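Local coordinates for protein AlkZ (Streptomyces sahachiroi, PDB 5UUJ) that belongs to the AlkZ-like DNA glycosylase family, a group placed in the wider clan of helix-turn-helix proteins, at residues E203-A208 against R242-D247; G285-Y290 against G315-V320; V301-H306 against D324-G329. All coordinates share one frame; numbering follows the deposited sequence.

Interaction 1 of 3, residues E203-A208 against R242-D247; sequences EPDEAA and RKWFGD
Pro204, the first residue of its helix, lays CB against the six-membered ring of the Trp244 indole, 4.2 Å from CZ2. One residue on, Asp205 reaches across to two groups at once. Its OD1 lies exactly in the indole plane and accepts a nearly straight bond from Trp244 NE1 (3.2 Å, 172° at the hydrogen). The indole nitrogen meets this oxygen on its anti side, and the carboxylate stands steeply against the ring. The same OD1 forms a salt bridge with Lys243 NZ at 3.4 Å, long enough that the hydrogen bond within it is weak. Lys243 gets there by bending its chain at chi2 and chi3, and Lys240 adds a second ammonium to OD1; the gathered positive charge would be expected to favour an ionised carboxylate. Three residues on, Ala208 presses CB onto one face of the indole, a CH-pi contact 3.4 Å from the centroid of the five-membered ring. Trp244 is thus held at its N-H edge and packed on a face by the same helix, while Asn100 of helix 91-100 also touches it. The segment axes pass 10.0 Å apart and cross at -50°. Helices 204-219, 224-232 and 238-248, followed by the strand pair 252-257 and 260-265, are consistent with a winged-helix unit, whose first and third helices would meet here.

Interaction 2 of 3, residues G285-Y290 against G315-V320; sequences GGFDQY and GWISPV
Water 1 joins Gly285 to Ser318, and three backbone groups grip its oxygen. It donates to Gly285 O at 2.7 Å and to Ser318 O at 3.0 Å, and accepts from Asp288 N, also at 3.0 Å, so it links the two segments where their peptides do not bond directly. The one direct hydrogen bond across the contact runs from Phe287 N to Ile317 O. At 3.2 Å and bent to 143° at the hydrogen, it approaches from above the carbonyl plane rather than along a lone pair. Gly286, having no side chain, lets the two backbones come close: its CA passes 3.4 Å from Ile317 O, and the Pro319 ring rests against its peptide nitrogen.

Phe287 carries most of the apolar contact. With CG beside its own backbone N (chi1 -62°), its ring swings over the backbone and branch of Ile317. CB of Ile317 stands over the ring face in a CH-pi contact, 4.0 Å from the centroid, while CG1 touches the rim at CD1. The far edge of the phenyl ring is turned toward the indole of Trp316, giving a T-shaped pair with planes at 78° and centroids 5.8 Å apart. Behind the bend, Asp288 is the N-cap of the short helix 289-292, OD2 accepting from Tyr290 N.

Several elements of the fold adjoin the contact. Helix 45-53 meets Phe287 through Val47, Asp288 makes a salt bridge with Arg55, and Ser318 OG bonds to Val310 O at the end of helix 307-310. On the sheet side, Pro319 packs on Trp331 of strand 326-334, and Val320 begins strand 320-323 by pairing with Leu284 of strand 281-284.

Interaction 3 of 3, residues V301-H306 against D324-G329; sequences VLAPEH and DGRVVG
Val301 and Val327 form the tight end of this contact. Val327 N donates to Val301 O at 2.9 Å, 147° at the hydrogen. Beside this bond the branched side chains meet, CG1 of Val301 lying 3.9 Å from CG2 of Val327. Val301 has CG1 anti to its backbone N (chi1 175°), which places that methyl against the strand. The other methyl of Val327, CG1, takes CD1 of Leu302 at 4.0 Å, so the two branches of one valine each meet a different residue of 301-306. Phe343 packs on both Leu302 and Val327, and the apolar patch is buried.

A few ångströms along, the two backbones diverge and water takes over. Water 2 accepts from Ala303 N at 2.8 Å and donates to Val327 O at 2.9 Å, bridging the two residues. Arg326 lies along this partly exposed side. Its CB passes 3.7 Å from Val301 O, and its chain then bends at chi3 (65°), leaving that oxygen on the side of one guanidinium face. Ala303 CB lies at the guanidinium edge, a loose 4.4 Å from NH2. NE makes a weak hydrogen bond to Val300 O, and the Arg326 side chain also touches Phe13 of helix 9-19.

Val327 thus has its N-H bonded to Val301 and its carbonyl linked through water to Ala303, which resembles the pairing of parallel strands, with a water standing in for the second bond. The chemistry implies that buried methyls and one direct backbone hydrogen bond hold 301-306 beside strand 326-334, whereas on the arginine side direct links across the contact give way to a water bridge and a loose apolar approach.

How the interactions relate
From the N terminus, interaction 1 comes first, closing a 33-residue loop that contains helix 224-232 and finishing before the others begin. Its nearest atoms stay about 15 Å from interaction 2 and about 18 Å from interaction 3. Those two are interlaced: 285-290 opens interaction 2, 301-306 opens interaction 3, then 315-320 and 324-329 close them in that order, so the loops cross rather than nest. They also touch, Tyr290 OH lying 2.7 Å from Gly325 O in a probable hydrogen bond, and Val320 packing on Val327. Together they tie the segments around helices 289-292 and 307-310 to the sheet, while interaction 1 joins helices 204-219 and 238-248, on the other side of the chain's centre from interaction 2.

Interaction 1 of 3, residues E203-A208 against R242-D247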
ATOM      1  N   GLU A 203      -8.347   2.632 -19.455  1.00 25.69           N
ATOM      2  CA  GLU A 203      -9.595   1.992 -19.072  1.00 29.09           C
ATOM      3  C   GLU A 203      -9.264   0.791 -18.192  1.00 27.18           C
ATOM      4  O   GLU A 203      -8.143   0.288 -18.232  1.00 26.64           O
ATOM      5  CB  GLU A 203     -10.395   1.564 -20.304  1.00 33.77           C
ATOM      6  CG  GLU A 203     -10.690   2.694 -21.290  1.00 35.31           C
ATOM      7  CD  GLU A 203     -11.633   3.748 -20.730  1.00 39.23           C
ATOM      8  OE1 GLU A 203     -12.178   3.546 -19.625  1.00 40.96           O
ATOM      9  OE2 GLU A 203     -11.834   4.782 -21.401  1.00 46.44           O
ATOM     10  N   PRO A 204     -10.232   0.330 -17.385  1.00 26.37           N
ATOM     11  CA  PRO A 204      -9.953  -0.769 -16.450  1.00 23.53           C
ATOM     12  C   PRO A 204      -9.464  -2.057 -17.120  1.00 23.34           C
ATOM     13  O   PRO A 204      -8.587  -2.716 -16.567  1.00 24.28           O
ATOM     14  CB  PRO A 204     -11.306  -0.997 -15.766  1.00 23.80           C
ATOM     15  CG  PRO A 204     -12.027   0.303 -15.900  1.00 25.35           C
ATOM     16  CD  PRO A 204     -11.599   0.858 -17.224  1.00 29.12           C
ATOM     17  N   ASP A 205     -10.013  -2.409 -18.279  1.00 25.24           N
ATOM     18  CA  ASP A 205      -9.622  -3.647 -18.954  1.00 28.40           C
ATOM     19  C   ASP A 205      -8.139  -3.650 -19.323  1.00 26.56           C
ATOM     20  O   ASP A 205      -7.458  -4.658 -19.155  1.00 33.38           O
ATOM     21  CB  ASP A 205     -10.461  -3.871 -20.216  1.00 27.87           C
ATOM     22  CG  ASP A 205     -11.885  -4.308 -19.909  1.00 33.58           C
ATOM     23  OD1 ASP A 205     -12.155  -4.760 -18.776  1.00 31.76           O
ATOM     24  OD2 ASP A 205     -12.735  -4.209 -20.817  1.00 36.62           O
ATOM     25  N   GLU A 206      -7.645  -2.524 -19.824  1.00 28.63           N
ATOM     26  CA  GLU A 206      -6.251  -2.421 -20.242  1.00 34.81           C
ATOM     27  C   GLU A 206      -5.311  -2.235 -19.054  1.00 30.45           C
ATOM     28  O   GLU A 206      -4.125  -2.551 -19.134  1.00 35.02           O
ATOM     29  CB  GLU A 206      -6.080  -1.260 -21.221  1.00 38.67           C
ATOM     30  CG  GLU A 206      -6.960  -1.367 -22.454  1.00 45.15           C
ATOM     31  CD  GLU A 206      -6.925  -0.112 -23.302  1.00 53.50           C
ATOM     32  OE1 GLU A 206      -6.131   0.800 -22.982  1.00 55.15           O
ATOM     33  OE2 GLU A 206      -7.692  -0.035 -24.286  1.00 56.14           O
ATOM     34  N   ALA A 207      -5.852  -1.721 -17.954  1.00 19.39           N
ATOM     35  CA  ALA A 207      -5.072  -1.466 -16.748  1.00 17.87           C
ATOM     36  C   ALA A 207      -4.868  -2.726 -15.916  1.00 17.10           C
ATOM     37  O   ALA A 207      -3.831  -2.898 -15.280  1.00 16.36           O
ATOM     38  CB  ALA A 207      -5.752  -0.408 -15.913  1.00 17.11           C
ATOM     39  N   ALA A 208      -5.871  -3.599 -15.922  1.00 17.44           N
ATOM     40  CA  ALA A 208      -5.894  -4.771 -15.051  1.00 16.79           C
ATOM     41  C   ALA A 208      -4.636  -5.640 -15.152  1.00 16.81           C
ATOM     42  O   ALA A 208      -4.036  -5.964 -14.131  1.00 15.88           O
ATOM     43  CB  ALA A 208      -7.128  -5.610 -15.348  1.00 17.58           C
ATOM     44  N   ARG A 242     -12.377 -12.720 -13.371  1.00 23.95           N
ATOM     45  CA  ARG A 242     -12.110 -13.972 -14.063  1.00 29.70           C
ATOM     46  C   ARG A 242     -11.576 -13.704 -15.467  1.00 28.87           C
ATOM     47  O   ARG A 242     -10.633 -14.355 -15.914  1.00 24.77           O
ATOM     48  CB  ARG A 242     -13.379 -14.825 -14.128  1.00 24.44           C
ATOM     49  CG  ARG A 242     -13.220 -16.120 -14.910  1.00 25.85           C
ATOM     50  CD  ARG A 242     -14.540 -16.867 -15.015  1.00 31.72           C
ATOM     51  NE  ARG A 242     -14.865 -17.579 -13.781  1.00 34.71           N
ATOM     52  CZ  ARG A 242     -15.933 -18.353 -13.625  1.00 28.55           C
ATOM     53  NH1 ARG A 242     -16.794 -18.519 -14.620  1.00 31.33           N
ATOM     54  NH2 ARG A 242     -16.143 -18.965 -12.468  1.00 28.16           N
ATOM     55  N   LYS A 243     -12.181 -12.742 -16.156  1.00 23.66           N
ATOM     56  CA  LYS A 243     -11.754 -12.384 -17.502  1.00 25.49           C
ATOM     57  C   LYS A 243     -10.359 -11.760 -17.492  1.00 24.52           C
ATOM     58  O   LYS A 243      -9.525 -12.081 -18.337  1.00 24.37           O
ATOM     59  CB  LYS A 243     -12.750 -11.417 -18.144  1.00 25.44           C
ATOM     60  CG  LYS A 243     -12.579 -11.275 -19.650  1.00 34.11           C
ATOM     61  CD  LYS A 243     -12.392  -9.823 -20.075  1.00 39.94           C
ATOM     62  CE  LYS A 243     -13.639  -8.986 -19.827  1.00 42.46           C
ATOM     63  NZ  LYS A 243     -13.430  -7.562 -20.214  1.00 44.50           N
ATOM     64  N   TRP A 244     -10.113 -10.870 -16.534  1.00 22.94           N
ATOM     65  CA  TRP A 244      -8.818 -10.204 -16.422  1.00 22.45           C
ATOM     66  C   TRP A 244      -7.681 -11.209 -16.305  1.00 21.96           C
ATOM     67  O   TRP A 244      -6.692 -11.126 -17.033  1.00 22.37           O
ATOM     68  CB  TRP A 244      -8.796  -9.270 -15.214  1.00 21.64           C
ATOM     69  CG  TRP A 244      -9.579  -8.012 -15.398  1.00 22.33           C
ATOM     70  CD1 TRP A 244     -10.103  -7.529 -16.563  1.00 23.53           C
ATOM     71  CD2 TRP A 244      -9.929  -7.070 -14.380  1.00 22.08           C
ATOM     72  NE1 TRP A 244     -10.754  -6.342 -16.331  1.00 24.68           N
ATOM     73  CE2 TRP A 244     -10.663  -6.039 -14.998  1.00 23.16           C
ATOM     74  CE3 TRP A 244      -9.691  -6.997 -13.003  1.00 21.25           C
ATOM     75  CZ2 TRP A 244     -11.164  -4.951 -14.288  1.00 23.45           C
ATOM     76  CZ3 TRP A 244     -10.190  -5.915 -12.300  1.00 21.58           C
ATOM     77  CH2 TRP A 244     -10.918  -4.907 -12.943  1.00 22.68           C
ATOM     78  N   PHE A 245      -7.824 -12.155 -15.383  1.00 21.26           N
ATOM     79  CA  PHE A 245      -6.811 -13.179 -15.180  1.00 20.90           C
ATOM     80  C   PHE A 245      -6.771 -14.157 -16.349  1.00 22.02           C
ATOM     81  O   PHE A 245      -5.698 -14.594 -16.763  1.00 22.25           O
ATOM     82  CB  PHE A 245      -7.065 -13.926 -13.871  1.00 20.13           C
ATOM     83  CG  PHE A 245      -6.557 -13.202 -12.657  1.00 19.11           C
ATOM     84  CD1 PHE A 245      -7.191 -12.059 -12.202  1.00 19.00           C
ATOM     85  CD2 PHE A 245      -5.444 -13.662 -11.975  1.00 18.45           C
ATOM     86  CE1 PHE A 245      -6.723 -11.388 -11.090  1.00 18.32           C
ATOM     87  CE2 PHE A 245      -4.972 -12.994 -10.858  1.00 17.69           C
ATOM     88  CZ  PHE A 245      -5.611 -11.855 -10.419  1.00 17.66           C
ATOM     89  N   GLY A 246      -7.941 -14.483 -16.886  1.00 22.89           N
ATOM     90  CA  GLY A 246      -8.039 -15.444 -17.967  1.00 24.22           C
ATOM     91  C   GLY A 246      -7.406 -14.954 -19.253  1.00 25.27           C
ATOM     92  O   GLY A 246      -6.751 -15.718 -19.958  1.00 26.19           O
ATOM     93  N   ASP A 247      -7.598 -13.675 -19.556  1.00 25.34           N
ATOM     94  CA  ASP A 247      -7.087 -13.096 -20.795  1.00 27.80           C
ATOM     95  C   ASP A 247      -5.567 -12.985 -20.795  1.00 29.11           C
ATOM     96  O   ASP A 247      -4.954 -12.803 -21.845  1.00 30.67           O
ATOM     97  CB  ASP A 247      -7.700 -11.714 -21.033  1.00 28.01           C
ATOM     98  CG  ASP A 247      -9.174 -11.778 -21.388  1.00 29.55           C
ATOM     99  OD1 ASP A 247      -9.669 -12.877 -21.714  1.00 29.31           O
ATOM    100  OD2 ASP A 247      -9.838 -10.722 -21.350  1.00 33.98           O
TER

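Interaction 2 of 3, residues G285-Y290 against G315-V320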
ATOM      1  N   GLY A 285       8.347  -2.540  10.218  1.00 15.35           N
ATOM      2  CA  GLY A 285       7.557  -1.496  10.844  1.00 15.13           C
ATOM      3  C   GLY A 285       6.072  -1.788  10.741  1.00 18.88           C
ATOM      4  O   GLY A 285       5.669  -2.798  10.168  1.00 14.35           O
ATOM      5  N   GLY A 286       5.255  -0.904  11.301  1.00 15.30           N
ATOM      6  CA  GLY A 286       3.817  -1.068  11.239  1.00 15.55           C
ATOM      7  C   GLY A 286       3.299  -0.930   9.822  1.00 15.77           C
ATOM      8  O   GLY A 286       3.973  -0.364   8.968  1.00 15.92           O
ATOM      9  N   PHE A 287       2.103  -1.458   9.575  1.00 17.83           N
ATOM     10  CA  PHE A 287       1.438  -1.315   8.282  1.00 16.49           C
ATOM     11  C   PHE A 287       2.345  -1.711   7.118  1.00 15.98           C
ATOM     12  O   PHE A 287       2.309  -1.081   6.063  1.00 16.76           O
ATOM     13  CB  PHE A 287       0.966   0.132   8.076  1.00 17.62           C
ATOM     14  CG  PHE A 287      -0.048   0.599   9.081  1.00 18.96           C
ATOM     15  CD1 PHE A 287      -1.400   0.379   8.873  1.00 19.27           C
ATOM     16  CD2 PHE A 287       0.348   1.276  10.225  1.00 18.48           C
ATOM     17  CE1 PHE A 287      -2.338   0.815   9.790  1.00 20.21           C
ATOM     18  CE2 PHE A 287      -0.587   1.713  11.146  1.00 19.32           C
ATOM     19  CZ  PHE A 287      -1.933   1.484  10.926  1.00 20.20           C
ATOM     20  N   ASP A 288       3.165  -2.740   7.299  1.00 18.15           N
ATOM     21  CA  ASP A 288       4.138  -3.074   6.269  1.00 17.67           C
ATOM     22  C   ASP A 288       3.516  -3.868   5.128  1.00 19.96           C
ATOM     23  O   ASP A 288       2.680  -4.750   5.341  1.00 15.39           O
ATOM     24  CB  ASP A 288       5.312  -3.855   6.852  1.00 20.83           C
ATOM     25  CG  ASP A 288       6.472  -3.955   5.877  1.00 20.31           C
ATOM     26  OD1 ASP A 288       7.233  -2.971   5.767  1.00 25.67           O
ATOM     27  OD2 ASP A 288       6.613  -5.001   5.210  1.00 18.04           O
ATOM     28  N   GLN A 289       3.947  -3.543   3.914  1.00 15.03           N
ATOM     29  CA  GLN A 289       3.435  -4.172   2.705  1.00 15.23           C
ATOM     30  C   GLN A 289       3.661  -5.682   2.667  1.00 14.52           C
ATOM     31  O   GLN A 289       2.908  -6.396   2.005  1.00 14.76           O
ATOM     32  CB  GLN A 289       4.075  -3.527   1.475  1.00 17.86           C
ATOM     33  CG  GLN A 289       3.570  -2.122   1.176  1.00 16.91           C
ATOM     34  CD  GLN A 289       2.087  -2.089   0.839  1.00 18.98           C
ATOM     35  OE1 GLN A 289       1.674  -2.502  -0.244  1.00 22.61           O
ATOM     36  NE2 GLN A 289       1.280  -1.597   1.772  1.00 20.10           N
ATOM     37  N   TYR A 290       4.685  -6.174   3.360  1.00 13.87           N
ATOM     38  CA  TYR A 290       4.914  -7.616   3.413  1.00 18.07           C
ATOM     39  C   TYR A 290       3.673  -8.310   3.968  1.00 13.88           C
ATOM     40  O   TYR A 290       3.329  -9.421   3.560  1.00 13.73           O
ATOM     41  CB  TYR A 290       6.137  -7.967   4.267  1.00 13.02           C
ATOM     42  CG  TYR A 290       6.377  -9.457   4.333  1.00 14.52           C
ATOM     43  CD1 TYR A 290       7.013 -10.124   3.293  1.00 13.55           C
ATOM     44  CD2 TYR A 290       5.940 -10.204   5.419  1.00 15.11           C
ATOM     45  CE1 TYR A 290       7.216 -11.493   3.339  1.00 12.82           C
ATOM     46  CE2 TYR A 290       6.139 -11.568   5.474  1.00 12.99           C
ATOM     47  CZ  TYR A 290       6.779 -12.208   4.432  1.00 18.24           C
ATOM     48  OH  TYR A 290       6.982 -13.569   4.482  1.00 18.31           O
ATOM     49  N   GLY A 315      -8.077  -0.058  12.866  1.00 33.24           N
ATOM     50  CA  GLY A 315      -7.214  -0.438  11.760  1.00 24.81           C
ATOM     51  C   GLY A 315      -5.727  -0.356  12.051  1.00 26.15           C
ATOM     52  O   GLY A 315      -4.922  -0.252  11.126  1.00 30.48           O
ATOM     53  N   TRP A 316      -5.352  -0.413  13.327  1.00 22.61           N
ATOM     54  CA  TRP A 316      -3.937  -0.426  13.701  1.00 21.11           C
ATOM     55  C   TRP A 316      -3.286  -1.739  13.270  1.00 19.94           C
ATOM     56  O   TRP A 316      -3.754  -2.818  13.630  1.00 20.16           O
ATOM     57  CB  TRP A 316      -3.753  -0.226  15.211  1.00 21.25           C
ATOM     58  CG  TRP A 316      -2.298  -0.281  15.664  1.00 19.98           C
ATOM     59  CD1 TRP A 316      -1.631  -1.366  16.165  1.00 19.21           C
ATOM     60  CD2 TRP A 316      -1.347   0.795  15.647  1.00 19.67           C
ATOM     61  NE1 TRP A 316      -0.333  -1.029  16.464  1.00 19.18           N
ATOM     62  CE2 TRP A 316      -0.132   0.289  16.153  1.00 18.71           C
ATOM     63  CE3 TRP A 316      -1.407   2.136  15.256  1.00 20.35           C
ATOM     64  CZ2 TRP A 316       1.013   1.078  16.280  1.00 18.43           C
ATOM     65  CZ3 TRP A 316      -0.266   2.919  15.384  1.00 20.05           C
ATOM     66  CH2 TRP A 316       0.926   2.385  15.890  1.00 19.10           C
ATOM     67  N   ILE A 317      -2.217  -1.637  12.486  1.00 20.14           N
ATOM     68  CA  ILE A 317      -1.423  -2.798  12.094  1.00 22.31           C
ATOM     69  C   ILE A 317      -0.054  -2.668  12.749  1.00 17.63           C
ATOM     70  O   ILE A 317       0.726  -1.786  12.395  1.00 21.40           O
ATOM     71  CB  ILE A 317      -1.264  -2.910  10.559  1.00 20.99           C
ATOM     72  CG1 ILE A 317      -2.627  -2.818   9.862  1.00 23.12           C
ATOM     73  CG2 ILE A 317      -0.551  -4.204  10.186  1.00 19.42           C
ATOM     74  CD1 ILE A 317      -3.570  -3.958  10.171  1.00 23.53           C
ATOM     75  N   SER A 318       0.231  -3.545  13.707  1.00 16.73           N
ATOM     76  CA  SER A 318       1.436  -3.427  14.521  1.00 16.26           C
ATOM     77  C   SER A 318       2.706  -3.738  13.738  1.00 17.39           C
ATOM     78  O   SER A 318       2.661  -4.437  12.726  1.00 15.07           O
ATOM     79  CB  SER A 318       1.362  -4.364  15.729  1.00 16.54           C
ATOM     80  OG  SER A 318       0.189  -4.139  16.489  1.00 29.93           O
ATOM     81  N   PRO A 319       3.851  -3.216  14.210  1.00 17.76           N
ATOM     82  CA  PRO A 319       5.127  -3.731  13.709  1.00 14.69           C
ATOM     83  C   PRO A 319       5.238  -5.210  14.048  1.00 15.25           C
ATOM     84  O   PRO A 319       4.731  -5.611  15.095  1.00 15.21           O
ATOM     85  CB  PRO A 319       6.175  -2.896  14.457  1.00 15.47           C
ATOM     86  CG  PRO A 319       5.442  -1.670  14.917  1.00 18.91           C
ATOM     87  CD  PRO A 319       4.034  -2.113  15.171  1.00 15.72           C
ATOM     88  N   VAL A 320       5.873  -6.004  13.190  1.00 14.13           N
ATOM     89  CA  VAL A 320       5.894  -7.448  13.382  1.00 14.69           C
ATOM     90  C   VAL A 320       7.295  -8.032  13.335  1.00 18.22           C
ATOM     91  O   VAL A 320       8.194  -7.507  12.670  1.00 13.89           O
ATOM     92  CB  VAL A 320       5.028  -8.171  12.325  1.00 14.47           C
ATOM     93  CG1 VAL A 320       3.552  -7.908  12.581  1.00 15.47           C
ATOM     94  CG2 VAL A 320       5.422  -7.746  10.914  1.00 14.25           C
TER
HETATM   95  O   HOH W   1       3.475  -4.360   9.851  1.00  9.55           O

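Interaction 3 of 3, residues V301-H306 against D324-G329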
ATOM      1  N   VAL A 301       0.720 -17.056   7.018  1.00 20.32           N
ATOM      2  CA  VAL A 301       1.683 -16.055   7.475  1.00 20.73           C
ATOM      3  C   VAL A 301       1.446 -15.700   8.940  1.00 22.97           C
ATOM      4  O   VAL A 301       2.393 -15.569   9.720  1.00 20.31           O
ATOM      5  CB  VAL A 301       1.604 -14.774   6.624  1.00 17.76           C
ATOM      6  CG1 VAL A 301       2.526 -13.683   7.181  1.00 19.55           C
ATOM      7  CG2 VAL A 301       1.954 -15.088   5.179  1.00 19.63           C
ATOM      8  N   LEU A 302       0.175 -15.541   9.299  1.00 22.04           N
ATOM      9  CA  LEU A 302      -0.213 -15.107  10.636  1.00 19.46           C
ATOM     10  C   LEU A 302      -1.324 -15.995  11.185  1.00 23.44           C
ATOM     11  O   LEU A 302      -2.438 -16.003  10.664  1.00 24.26           O
ATOM     12  CB  LEU A 302      -0.664 -13.645  10.607  1.00 20.29           C
ATOM     13  CG  LEU A 302      -1.289 -13.077  11.887  1.00 26.38           C
ATOM     14  CD1 LEU A 302      -0.336 -13.186  13.070  1.00 23.33           C
ATOM     15  CD2 LEU A 302      -1.704 -11.631  11.670  1.00 21.01           C
ATOM     16  N   ALA A 303      -1.008 -16.740  12.237  1.00 24.85           N
ATOM     17  CA  ALA A 303      -1.968 -17.650  12.854  1.00 27.37           C
ATOM     18  C   ALA A 303      -3.222 -16.897  13.310  1.00 28.64           C
ATOM     19  O   ALA A 303      -3.119 -15.810  13.879  1.00 26.50           O
ATOM     20  CB  ALA A 303      -1.325 -18.372  14.027  1.00 23.83           C
ATOM     21  N   PRO A 304      -4.411 -17.472  13.060  1.00 33.04           N
ATOM     22  CA  PRO A 304      -5.654 -16.754  13.367  1.00 33.00           C
ATOM     23  C   PRO A 304      -5.801 -16.395  14.843  1.00 32.28           C
ATOM     24  O   PRO A 304      -6.368 -15.349  15.157  1.00 38.34           O
ATOM     25  CB  PRO A 304      -6.750 -17.738  12.935  1.00 33.90           C
ATOM     26  CG  PRO A 304      -6.097 -19.072  12.925  1.00 36.90           C
ATOM     27  CD  PRO A 304      -4.674 -18.823  12.533  1.00 31.78           C
ATOM     28  N   GLU A 305      -5.290 -17.238  15.735  1.00 31.05           N
ATOM     29  CA  GLU A 305      -5.431 -16.988  17.166  1.00 35.51           C
ATOM     30  C   GLU A 305      -4.535 -15.839  17.633  1.00 33.58           C
ATOM     31  O   GLU A 305      -4.718 -15.313  18.730  1.00 40.78           O
ATOM     32  CB  GLU A 305      -5.126 -18.255  17.975  1.00 33.86           C
ATOM     33  CG  GLU A 305      -3.671 -18.723  17.952  1.00 36.43           C
ATOM     34  CD  GLU A 305      -3.367 -19.677  16.809  1.00 43.39           C
ATOM     35  OE1 GLU A 305      -4.098 -19.661  15.793  1.00 42.08           O
ATOM     36  OE2 GLU A 305      -2.392 -20.452  16.934  1.00 47.55           O
ATOM     37  N   HIS A 306      -3.571 -15.454  16.800  1.00 31.97           N
ATOM     38  CA  HIS A 306      -2.646 -14.372  17.134  1.00 28.73           C
ATOM     39  C   HIS A 306      -2.925 -13.102  16.333  1.00 26.76           C
ATOM     40  O   HIS A 306      -2.182 -12.125  16.433  1.00 29.60           O
ATOM     41  CB  HIS A 306      -1.203 -14.818  16.892  1.00 29.61           C
ATOM     42  CG  HIS A 306      -0.751 -15.926  17.790  1.00 30.92           C
ATOM     43  ND1 HIS A 306      -1.178 -16.048  19.095  1.00 33.23           N
ATOM     44  CD2 HIS A 306       0.087 -16.966  17.570  1.00 28.92           C
ATOM     45  CE1 HIS A 306      -0.622 -17.113  19.641  1.00 33.31           C
ATOM     46  NE2 HIS A 306       0.152 -17.689  18.736  1.00 34.13           N
ATOM     47  N   ASP A 324      11.449 -16.858   9.485  1.00 19.66           N
ATOM     48  CA  ASP A 324      11.277 -17.815   8.397  1.00 21.54           C
ATOM     49  C   ASP A 324      10.066 -17.459   7.534  1.00 16.98           C
ATOM     50  O   ASP A 324       9.414 -18.342   6.982  1.00 16.61           O
ATOM     51  CB  ASP A 324      11.135 -19.243   8.941  1.00 22.00           C
ATOM     52  CG  ASP A 324      12.317 -19.665   9.807  1.00 25.95           C
ATOM     53  OD1 ASP A 324      13.381 -19.019   9.727  1.00 24.23           O
ATOM     54  OD2 ASP A 324      12.180 -20.647  10.568  1.00 29.89           O
ATOM     55  N   GLY A 325       9.767 -16.165   7.433  1.00 14.93           N
ATOM     56  CA  GLY A 325       8.693 -15.680   6.583  1.00 14.34           C
ATOM     57  C   GLY A 325       7.345 -15.519   7.272  1.00 14.45           C
ATOM     58  O   GLY A 325       6.435 -14.913   6.710  1.00 14.13           O
ATOM     59  N   ARG A 326       7.215 -16.063   8.479  1.00 18.70           N
ATOM     60  CA  ARG A 326       5.957 -16.020   9.223  1.00 25.26           C
ATOM     61  C   ARG A 326       6.009 -15.006  10.361  1.00 23.22           C
ATOM     62  O   ARG A 326       7.050 -14.823  10.988  1.00 22.34           O
ATOM     63  CB  ARG A 326       5.621 -17.402   9.790  1.00 21.04           C
ATOM     64  CG  ARG A 326       5.335 -18.455   8.738  1.00 24.16           C
ATOM     65  CD  ARG A 326       4.968 -19.795   9.364  1.00 23.58           C
ATOM     66  NE  ARG A 326       3.717 -19.733  10.121  1.00 35.36           N
ATOM     67  CZ  ARG A 326       3.627 -19.610  11.445  1.00 36.40           C
ATOM     68  NH1 ARG A 326       4.716 -19.541  12.204  1.00 36.16           N
ATOM     69  NH2 ARG A 326       2.432 -19.563  12.018  1.00 35.26           N
ATOM     70  N   VAL A 327       4.877 -14.361  10.636  1.00 15.45           N
ATOM     71  CA  VAL A 327       4.772 -13.442  11.766  1.00 16.60           C
ATOM     72  C   VAL A 327       4.733 -14.246  13.064  1.00 16.50           C
ATOM     73  O   VAL A 327       3.871 -15.105  13.237  1.00 17.41           O
ATOM     74  CB  VAL A 327       3.516 -12.547  11.660  1.00 19.07           C
ATOM     75  CG1 VAL A 327       3.368 -11.650  12.894  1.00 15.62           C
ATOM     76  CG2 VAL A 327       3.579 -11.704  10.401  1.00 14.99           C
ATOM     77  N   VAL A 328       5.677 -13.971  13.963  1.00 17.20           N
ATOM     78  CA  VAL A 328       5.799 -14.725  15.210  1.00 20.23           C
ATOM     79  C   VAL A 328       5.761 -13.823  16.442  1.00 20.87           C
ATOM     80  O   VAL A 328       6.005 -14.279  17.564  1.00 20.27           O
ATOM     81  CB  VAL A 328       7.107 -15.546  15.243  1.00 18.27           C
ATOM     82  CG1 VAL A 328       7.067 -16.656  14.205  1.00 18.38           C
ATOM     83  CG2 VAL A 328       8.313 -14.647  15.023  1.00 18.39           C
ATOM     84  N   GLY A 329       5.455 -12.547  16.232  1.00 17.17           N
ATOM     85  CA  GLY A 329       5.361 -11.599  17.325  1.00 17.39           C
ATOM     86  C   GLY A 329       5.241 -10.164  16.843  1.00 16.50           C
ATOM     87  O   GLY A 329       5.198  -9.905  15.641  1.00 15.75           O
TER
HETATM   88  O   HOH W   2       1.557 -16.837  13.267  1.00 45.14           O